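Local structure of VP4 protein (Tellina virus 1, 3P06) at residues Tyr56-Ser59 and Glu60-Ile64; Val82-Ala86 and Thr87-Val91; Ala126-Gly130 and Asn131-Asn135; Leu153-Ser157 and Asp158-Lys162. The protein is a birnavirus serine protease that probably cuts the viral polyprotein into its final products, captured here as an intramolecular acyl-enzyme. One frame throughout, in Å; residues are numbered along the deposited sequence.

Contact 1 (Tyr56-Ser59 and Glu60-Ile64); sequences YGLS and EMVNI
The hydroxyl oxygen OG of S59 is gripped by several groups at the turn that follows strand 54-58. S59 OG accepts the N-H of M61 two residues on, at 3.1 Å (153° at the hydrogen): an ST turn. From outside the turn, NE2 of Q97 gives S59 OG a further hydrogen bond, and the carbonyl of L98 takes a bond from it. The chi1 of S59, 87°, points OG forward to the backbone N of M61.

A type I turn runs over the same residues. The N-H of V62 reaches S59 O at 3.2 Å, but from well above the carbonyl plane, 54° out of it. On the inner side of the turn the apolar chains close up. V62 CG2 lies 3.6 Å from S59 O and 4.2 Å from L58 CB, while the end of I64 folds back until its CD1 sits 4.3 Å from L58 CD1. E60 points away overall, and its carboxylate (OE2) forms a salt bridge with R45. Selenomethionine M61 likewise leads its selenium away.

N63 N-caps helix 64-67 by binding E66 N through OD1, and its own N is held by OD1 of N101, the residue before the predicted nucleophile S102. With bonds on OG from both the turn and Q97-L98, S59 ties this turn to the chain leading up to the active site; its buried hydroxyl accepts from M61 N and Q97 NE2 and donates to L98 O.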
# COMPACT_ATOMS: atom_id res chain seq x y z
N TYR A 56 2.42 -5.87 9.88
CA TYR A 56 1.29 -6.78 9.99
C TYR A 56 0.51 -6.79 8.69
O TYR A 56 0.53 -5.83 7.94
CB TYR A 56 0.33 -6.25 11.12
CG TYR A 56 0.94 -6.09 12.49
CD1 TYR A 56 0.81 -7.11 13.46
CD2 TYR A 56 1.67 -4.90 12.85
CE1 TYR A 56 1.32 -6.96 14.74
CE2 TYR A 56 2.19 -4.73 14.17
CZ TYR A 56 2.03 -5.77 15.09
OH TYR A 56 2.53 -5.67 16.35
N GLY A 57 -0.28 -7.86 8.49
CA GLY A 57 -1.26 -7.89 7.41
C GLY A 57 -0.68 -8.72 6.23
O GLY A 57 -1.32 -8.82 5.21
N LEU A 58 0.51 -9.29 6.39
CA LEU A 58 1.18 -10.07 5.33
C LEU A 58 0.72 -11.50 5.29
O LEU A 58 0.28 -12.01 6.29
CB LEU A 58 2.70 -10.06 5.52
CG LEU A 58 3.25 -8.65 5.69
CD1 LEU A 58 4.78 -8.68 5.87
CD2 LEU A 58 2.83 -7.71 4.50
N SER A 59 0.91 -12.18 4.14
CA SER A 59 0.58 -13.59 4.06
C SER A 59 1.84 -14.37 3.69
O SER A 59 2.87 -13.74 3.46
CB SER A 59 -0.54 -13.83 3.06
OG SER A 59 0.01 -13.99 1.77
N GLU A 60 1.74 -15.71 3.61
CA GLU A 60 2.83 -16.58 3.08
C GLU A 60 3.32 -16.27 1.65
O GLU A 60 4.45 -16.66 1.26
CB GLU A 60 2.41 -18.07 3.07
CG GLU A 60 2.44 -18.75 4.45
CD GLU A 60 3.83 -18.72 5.15
OE1 GLU A 60 4.68 -19.60 4.82
OE2 GLU A 60 4.04 -17.85 6.05
N MSE A 61 2.47 -15.62 0.86
CA MSE A 61 2.80 -15.24 -0.50
C MSE A 61 3.60 -13.97 -0.61
O MSE A 61 3.78 -13.41 -1.70
CB MSE A 61 1.54 -15.15 -1.36
CG MSE A 61 1.06 -16.57 -1.68
SE MSE A 61 -0.64 -16.52 -2.64
CE MSE A 61 0.04 -16.19 -4.48
N VAL A 62 4.02 -13.43 0.51
CA VAL A 62 4.90 -12.27 0.49
C VAL A 62 6.28 -12.75 0.75
O VAL A 62 6.42 -13.67 1.53
CB VAL A 62 4.47 -11.30 1.64
CG1 VAL A 62 5.47 -10.17 1.75
CG2 VAL A 62 3.00 -10.79 1.37
N ASN A 63 7.31 -12.18 0.14
CA ASN A 63 8.69 -12.59 0.45
C ASN A 63 9.05 -11.97 1.81
O ASN A 63 9.37 -10.76 1.87
CB ASN A 63 9.67 -12.05 -0.60
CG ASN A 63 11.12 -12.57 -0.40
OD1 ASN A 63 11.56 -12.93 0.70
ND2 ASN A 63 11.85 -12.59 -1.48
N ILE A 64 9.00 -12.78 2.87
CA ILE A 64 9.21 -12.26 4.21
C ILE A 64 10.67 -11.83 4.47
O ILE A 64 10.89 -10.84 5.18
CB ILE A 64 8.74 -13.24 5.34
CG1 ILE A 64 7.32 -13.75 5.05
CG2 ILE A 64 8.74 -12.48 6.70
CD1 ILE A 64 6.23 -12.65 5.18

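Contact 2 (Val82-Ala86 and Thr87-Val91); sequences VQATA and TSILV
The beta hairpin of strands 83-84 and 88-92 turns on A86 and T87, and at its tip T85 and S88 face each other with their hydroxyls joined. OG1 of T85 and OG of S88 are 2.7 Å apart, a short hydrogen bond in which either may be the donor. Similar rotations about chi1, 66° for T85 and 70° for S88, turn the two oxygens toward each other. T85 OG1 also accepts the N-H of T87 at 3.3 Å, an ST turn that pins the loop. Beneath the hydroxyls the backbone N-H of T85 meets S88 O at 2.8 Å, in the carbonyl plane.

At the far end L90 O takes the N-H of V82 almost head-on at 2.8 Å, and L90 N donates to Q83 O at 2.9 Å, an irregular pairing that resembles a bulge, with V82 in a helix-like backbone conformation (psi -12°).

Q83 and L90 share one face and run alongside each other in the same direction; the amide carbon CD of Q83 rests 3.7 Å from L90 CD2. V82 comes at L90 more across, V82 CG2 to L90 CG 3.8 Å. On the other face A84 CB touches I89 CG2 at 4.1 Å, and I89 continues down onto M28, V30 and V81.

Strand 2-6 borders this pair on the L90 side and strand 183-184 on the Q83 side. The whole is a tight antiparallel hairpin at the centre of a four-stranded sheet, its tip tied by paired hydroxyls.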
# COMPACT_ATOMS: atom_id res chain seq x y z
N VAL A 82 -11.52 0.40 0.90
CA VAL A 82 -12.41 0.67 -0.23
C VAL A 82 -12.65 2.17 -0.36
O VAL A 82 -13.25 2.62 -1.36
CB VAL A 82 -13.77 -0.12 -0.13
CG1 VAL A 82 -13.54 -1.63 -0.38
CG2 VAL A 82 -14.52 0.08 1.25
N GLN A 83 -12.24 2.92 0.67
CA GLN A 83 -12.36 4.39 0.68
C GLN A 83 -11.24 4.95 1.46
O GLN A 83 -10.83 4.34 2.44
CB GLN A 83 -13.66 4.95 1.32
CG GLN A 83 -14.89 4.55 0.58
CD GLN A 83 -16.17 5.12 1.18
OE1 GLN A 83 -16.15 5.92 2.10
NE2 GLN A 83 -17.30 4.70 0.62
N ALA A 84 -10.73 6.10 1.03
CA ALA A 84 -9.71 6.81 1.82
C ALA A 84 -9.90 8.31 1.76
O ALA A 84 -10.34 8.86 0.71
CB ALA A 84 -8.27 6.41 1.35
N THR A 85 -9.55 8.98 2.86
CA THR A 85 -9.51 10.43 2.89
C THR A 85 -8.13 10.79 3.44
O THR A 85 -7.35 9.88 3.75
CB THR A 85 -10.64 11.08 3.80
OG1 THR A 85 -10.41 10.75 5.19
CG2 THR A 85 -12.07 10.63 3.36
N ALA A 86 -7.83 12.08 3.58
CA ALA A 86 -6.58 12.52 4.26
C ALA A 86 -6.36 11.90 5.67
O ALA A 86 -5.21 11.71 6.12
CB ALA A 86 -6.50 14.04 4.29
N THR A 87 -7.45 11.52 6.35
CA THR A 87 -7.32 11.08 7.74
C THR A 87 -8.14 9.87 8.14
O THR A 87 -8.21 9.51 9.33
CB THR A 87 -7.69 12.25 8.77
OG1 THR A 87 -9.07 12.59 8.58
CG2 THR A 87 -6.85 13.46 8.54
N SER A 88 -8.78 9.23 7.17
CA SER A 88 -9.54 8.03 7.51
C SER A 88 -9.58 7.03 6.38
O SER A 88 -9.37 7.41 5.19
CB SER A 88 -10.98 8.44 7.91
OG SER A 88 -11.59 8.89 6.73
N ILE A 89 -9.86 5.78 6.72
CA ILE A 89 -10.08 4.81 5.69
C ILE A 89 -11.28 3.96 6.01
O ILE A 89 -11.66 3.85 7.16
CB ILE A 89 -8.86 3.82 5.53
CG1 ILE A 89 -8.51 3.16 6.90
CG2 ILE A 89 -7.70 4.60 4.99
CD1 ILE A 89 -7.22 2.33 6.91
N LEU A 90 -11.80 3.29 5.02
CA LEU A 90 -12.83 2.34 5.25
C LEU A 90 -12.25 0.96 4.82
O LEU A 90 -11.89 0.75 3.65
CB LEU A 90 -14.04 2.73 4.44
CG LEU A 90 -15.29 1.83 4.51
CD1 LEU A 90 -15.69 1.56 5.91
CD2 LEU A 90 -16.47 2.58 3.89
N VAL A 91 -12.20 0.05 5.78
CA VAL A 91 -11.60 -1.26 5.63
C VAL A 91 -12.79 -2.24 5.51
O VAL A 91 -13.64 -2.32 6.41
CB VAL A 91 -10.72 -1.59 6.88
CG1 VAL A 91 -10.08 -3.03 6.82
CG2 VAL A 91 -9.56 -0.54 7.02

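Contact 3 (Ala126-Gly130 and Asn131-Asn135); sequences AVESG and NLSPN. With SO4 (sulfate ion), chain B.
E128 curls its side chain back over N131 and S133 through a chain bent at chi2: chi1 of 53° puts CG between the backbone N and the carbonyl carbon, and chi2 of 86° then swings the carboxylate across the hairpin. OE2 of E128 comes down on CB of N131 at 3.3 Å, with the carboxylate and amide planes turned 45° apart, while E128 CG lies 3.6 Å from S133 OG. This is the exposed face of the small antiparallel sheet.

Underneath, the backbones are stitched by E128 N to N131 O at 2.9 Å, nearly straight, by the return bond from N131 N to E128 O, 3.1 Å, and by S133 N to A126 O at 3.0 Å. S129 and G130 form the corners of a type I' turn, both at positive phi, the turn that suits a two-residue hairpin. A water takes the place of the second direct bond of the A126-S133 pair, accepting weakly from A126 N and donating to S133 O at 2.6 Å.

V127 and L132 occupy the opposite face and bury themselves against A105 of helix 104-111 and against L166. The N-H of V127 is taken by the carboxylate of E104.

Further along, N135 holds the start of helix 138-149 through OD1 and A138 N. Its ND2 lies beside a sulfate, probably from the crystallisation liquor, at a distance too short to trust. Firmer hydrogen bonds to the sulfate come from K141 NZ, T124 OG1 and the N-H groups of L136 and L137, so the chain leaving this hairpin helps shape a pocket able to receive an anion.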
# COMPACT_ATOMS: atom_id res chain seq x y z
N ALA A 126 8.69 -2.59 -4.97
CA ALA A 126 9.40 -3.38 -4.00
C ALA A 126 10.64 -2.56 -3.63
O ALA A 126 11.04 -1.67 -4.38
CB ALA A 126 9.81 -4.72 -4.62
N VAL A 127 11.23 -2.83 -2.48
CA VAL A 127 12.38 -2.03 -2.02
C VAL A 127 13.52 -2.96 -1.77
O VAL A 127 13.34 -4.03 -1.17
CB VAL A 127 12.06 -1.17 -0.74
CG1 VAL A 127 13.33 -0.39 -0.18
CG2 VAL A 127 10.88 -0.20 -1.01
N GLU A 128 14.70 -2.59 -2.25
CA GLU A 128 15.94 -3.38 -2.04
C GLU A 128 17.10 -2.41 -1.83
O GLU A 128 17.31 -1.52 -2.69
CB GLU A 128 16.23 -4.29 -3.24
CG GLU A 128 16.25 -3.53 -4.58
CD GLU A 128 17.65 -2.90 -4.91
OE1 GLU A 128 18.71 -3.50 -4.55
OE2 GLU A 128 17.70 -1.79 -5.55
N SER A 129 17.77 -2.50 -0.68
CA SER A 129 18.89 -1.58 -0.33
C SER A 129 18.62 -0.09 -0.62
O SER A 129 19.38 0.55 -1.37
CB SER A 129 20.13 -2.00 -1.10
OG SER A 129 20.24 -3.40 -1.10
N GLY A 130 17.53 0.45 -0.07
CA GLY A 130 17.21 1.87 -0.20
C GLY A 130 16.80 2.37 -1.57
O GLY A 130 16.72 3.59 -1.83
N ASN A 131 16.56 1.43 -2.49
CA ASN A 131 16.08 1.79 -3.81
C ASN A 131 14.79 1.04 -4.11
O ASN A 131 14.58 -0.06 -3.61
CB ASN A 131 17.10 1.41 -4.89
CG ASN A 131 18.24 2.42 -5.04
OD1 ASN A 131 18.11 3.62 -4.74
ND2 ASN A 131 19.37 1.92 -5.52
N LEU A 132 13.96 1.64 -4.95
CA LEU A 132 12.84 0.94 -5.52
C LEU A 132 13.39 0.04 -6.60
O LEU A 132 14.18 0.49 -7.42
CB LEU A 132 11.86 1.93 -6.10
CG LEU A 132 10.82 2.41 -5.11
CD1 LEU A 132 11.44 3.36 -4.11
CD2 LEU A 132 9.63 3.09 -5.83
N SER A 133 12.95 -1.22 -6.62
CA SER A 133 13.26 -2.10 -7.74
C SER A 133 12.77 -1.56 -9.07
O SER A 133 11.87 -0.72 -9.09
CB SER A 133 12.58 -3.44 -7.52
OG SER A 133 13.22 -4.10 -6.46
N PRO A 134 13.30 -2.07 -10.20
CA PRO A 134 12.56 -1.62 -11.41
C PRO A 134 11.08 -2.09 -11.40
O PRO A 134 10.71 -3.10 -10.82
CB PRO A 134 13.35 -2.20 -12.57
CG PRO A 134 14.42 -3.07 -11.94
CD PRO A 134 14.59 -2.69 -10.53
N ASN A 135 10.22 -1.32 -12.00
CA ASN A 135 8.84 -1.61 -11.86
C ASN A 135 8.34 -2.56 -12.96
O ASN A 135 8.86 -2.53 -14.07
CB ASN A 135 8.14 -0.31 -12.00
CG ASN A 135 6.70 -0.47 -12.10
OD1 ASN A 135 6.15 -0.60 -13.21
ND2 ASN A 135 6.05 -0.51 -10.92
S SO4 B . 4.99 -3.02 -9.43
O1 SO4 B . 5.68 -2.21 -8.45
O2 SO4 B . 4.25 -2.11 -10.30
O3 SO4 B . 5.99 -3.73 -10.18
O4 SO4 B . 4.10 -4.03 -8.91
O HOH W 1 9.57 -1.17 -7.86

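Contact 4 (Leu153-Ser157 and Asp158-Lys162); sequences LAANS and DRALK
L161 N binds L153 O at 2.8 Å, in the carbonyl plane, and L161 O accepts the N-H of A155 at 3.1 Å; with these two bonds strand 161-162 lies parallel to strand 153-155. The loop between them is tied twice by S157. Its OG, anti to the backbone N (chi1 154°), accepts R159 N at 2.9 Å, an ST turn, and its carbonyl takes A160 N at 3.2 Å from well above the plane, closing a type I turn. Just before it, N156 centres an inverse gamma turn, closed by a weak bond from S157 N to A155 O.

The turn delivers A160 CB to 3.7 Å from A155 CB, on the side where A138 and T124 also pack on A155. K162 stretches out fully along the S157 backbone, its CB 3.5 Å from S157 O. K162 CE comes to 3.5 Å from N156 OD1 where the two side chains cross, whereas ND2 of N156 is spent on the carbonyl of L132 and, weakly, that of S133.

The side chain of L153 lies about 4 Å from that of K141, a predicted active-site residue. Two backbone bonds join the strands at the edge of the three-stranded parallel sheet, the S157 bonds shape the turn, and N156 fastens it to the hairpin 127-132.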
# COMPACT_ATOMS: atom_id res chain seq x y z
N LEU A 153 0.03 8.29 -9.24
CA LEU A 153 0.74 7.10 -8.77
C LEU A 153 2.24 7.39 -8.88
O LEU A 153 2.66 7.88 -9.92
CB LEU A 153 0.40 5.96 -9.70
CG LEU A 153 1.20 4.66 -9.40
CD1 LEU A 153 0.87 4.02 -8.03
CD2 LEU A 153 1.01 3.60 -10.50
N ALA A 154 3.00 7.06 -7.84
CA ALA A 154 4.46 7.14 -7.86
C ALA A 154 4.98 5.74 -8.00
O ALA A 154 4.45 4.81 -7.37
CB ALA A 154 5.01 7.76 -6.59
N ALA A 155 6.03 5.58 -8.81
CA ALA A 155 6.61 4.22 -9.05
C ALA A 155 7.95 4.45 -9.71
O ALA A 155 8.20 5.56 -10.19
CB ALA A 155 5.72 3.34 -10.04
N ASN A 156 8.77 3.40 -9.79
CA ASN A 156 10.02 3.49 -10.53
C ASN A 156 9.71 3.21 -12.01
O ASN A 156 10.05 2.15 -12.54
CB ASN A 156 11.04 2.51 -9.96
CG ASN A 156 12.41 2.66 -10.63
OD1 ASN A 156 12.57 3.43 -11.59
ND2 ASN A 156 13.40 1.94 -10.10
N SER A 157 9.06 4.15 -12.66
CA SER A 157 8.60 3.98 -13.99
C SER A 157 8.29 5.34 -14.59
O SER A 157 7.73 6.22 -13.95
CB SER A 157 7.32 3.14 -14.03
OG SER A 157 6.55 3.45 -15.19
N ASP A 158 8.60 5.50 -15.87
CA ASP A 158 8.40 6.82 -16.41
C ASP A 158 6.92 6.94 -16.85
O ASP A 158 6.53 7.96 -17.34
CB ASP A 158 9.50 7.24 -17.42
CG ASP A 158 9.65 6.25 -18.51
OD1 ASP A 158 8.65 5.52 -18.68
OD2 ASP A 158 10.70 6.18 -19.17
N ARG A 159 6.07 5.94 -16.63
CA ARG A 159 4.65 6.19 -16.88
C ARG A 159 3.88 6.49 -15.55
O ARG A 159 2.67 6.40 -15.49
CB ARG A 159 4.01 5.12 -17.76
CG ARG A 159 4.28 5.43 -19.34
CD ARG A 159 3.40 4.66 -20.21
NE ARG A 159 3.94 3.33 -20.44
CZ ARG A 159 3.44 2.47 -21.32
NH1 ARG A 159 2.35 2.80 -22.03
NH2 ARG A 159 3.99 1.27 -21.46
N ALA A 160 4.65 6.82 -14.51
CA ALA A 160 4.12 7.19 -13.23
C ALA A 160 4.79 8.50 -12.82
O ALA A 160 5.55 9.10 -13.61
CB ALA A 160 4.45 6.09 -12.23
N LEU A 161 4.54 8.97 -11.61
CA LEU A 161 5.45 9.99 -11.08
C LEU A 161 6.71 9.26 -10.64
O LEU A 161 6.70 8.47 -9.69
CB LEU A 161 4.79 10.68 -9.90
CG LEU A 161 5.42 11.92 -9.27
CD1 LEU A 161 4.47 12.44 -8.16
CD2 LEU A 161 6.80 11.53 -8.73
N LYS A 162 7.80 9.46 -11.37
CA LYS A 162 8.99 8.58 -11.27
C LYS A 162 9.86 8.81 -10.03
O LYS A 162 10.33 9.91 -9.82
CB LYS A 162 9.85 8.67 -12.54
CG LYS A 162 11.04 7.67 -12.51
CD LYS A 162 11.69 7.37 -13.88
CE LYS A 162 12.65 6.19 -13.71
NZ LYS A 162 13.31 5.74 -14.95

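Overall arrangement
The four contacts follow one another along the chain without interleaving, all within the S50 peptidase part of the polyprotein. Contact 1 leaves the mixed sheet through strand 54-58, and contact 2 is a hairpin of the four-stranded antiparallel sheet; their centres are about 22 Å apart. Contacts 3 and 4 sit in the later half of the chain, on either side of helix 138-149 in sequence, with centres about 13 Å apart, and touch through N156. Contacts 2 and 3 lie on opposite sides of the chain's centre. Side chains of contacts 1, 3 and 4 (V62, A126, A155) lie about 9, 6 and 9 Å from that of the predicted nucleophile S102, while contact 2 belongs to the framework away from it.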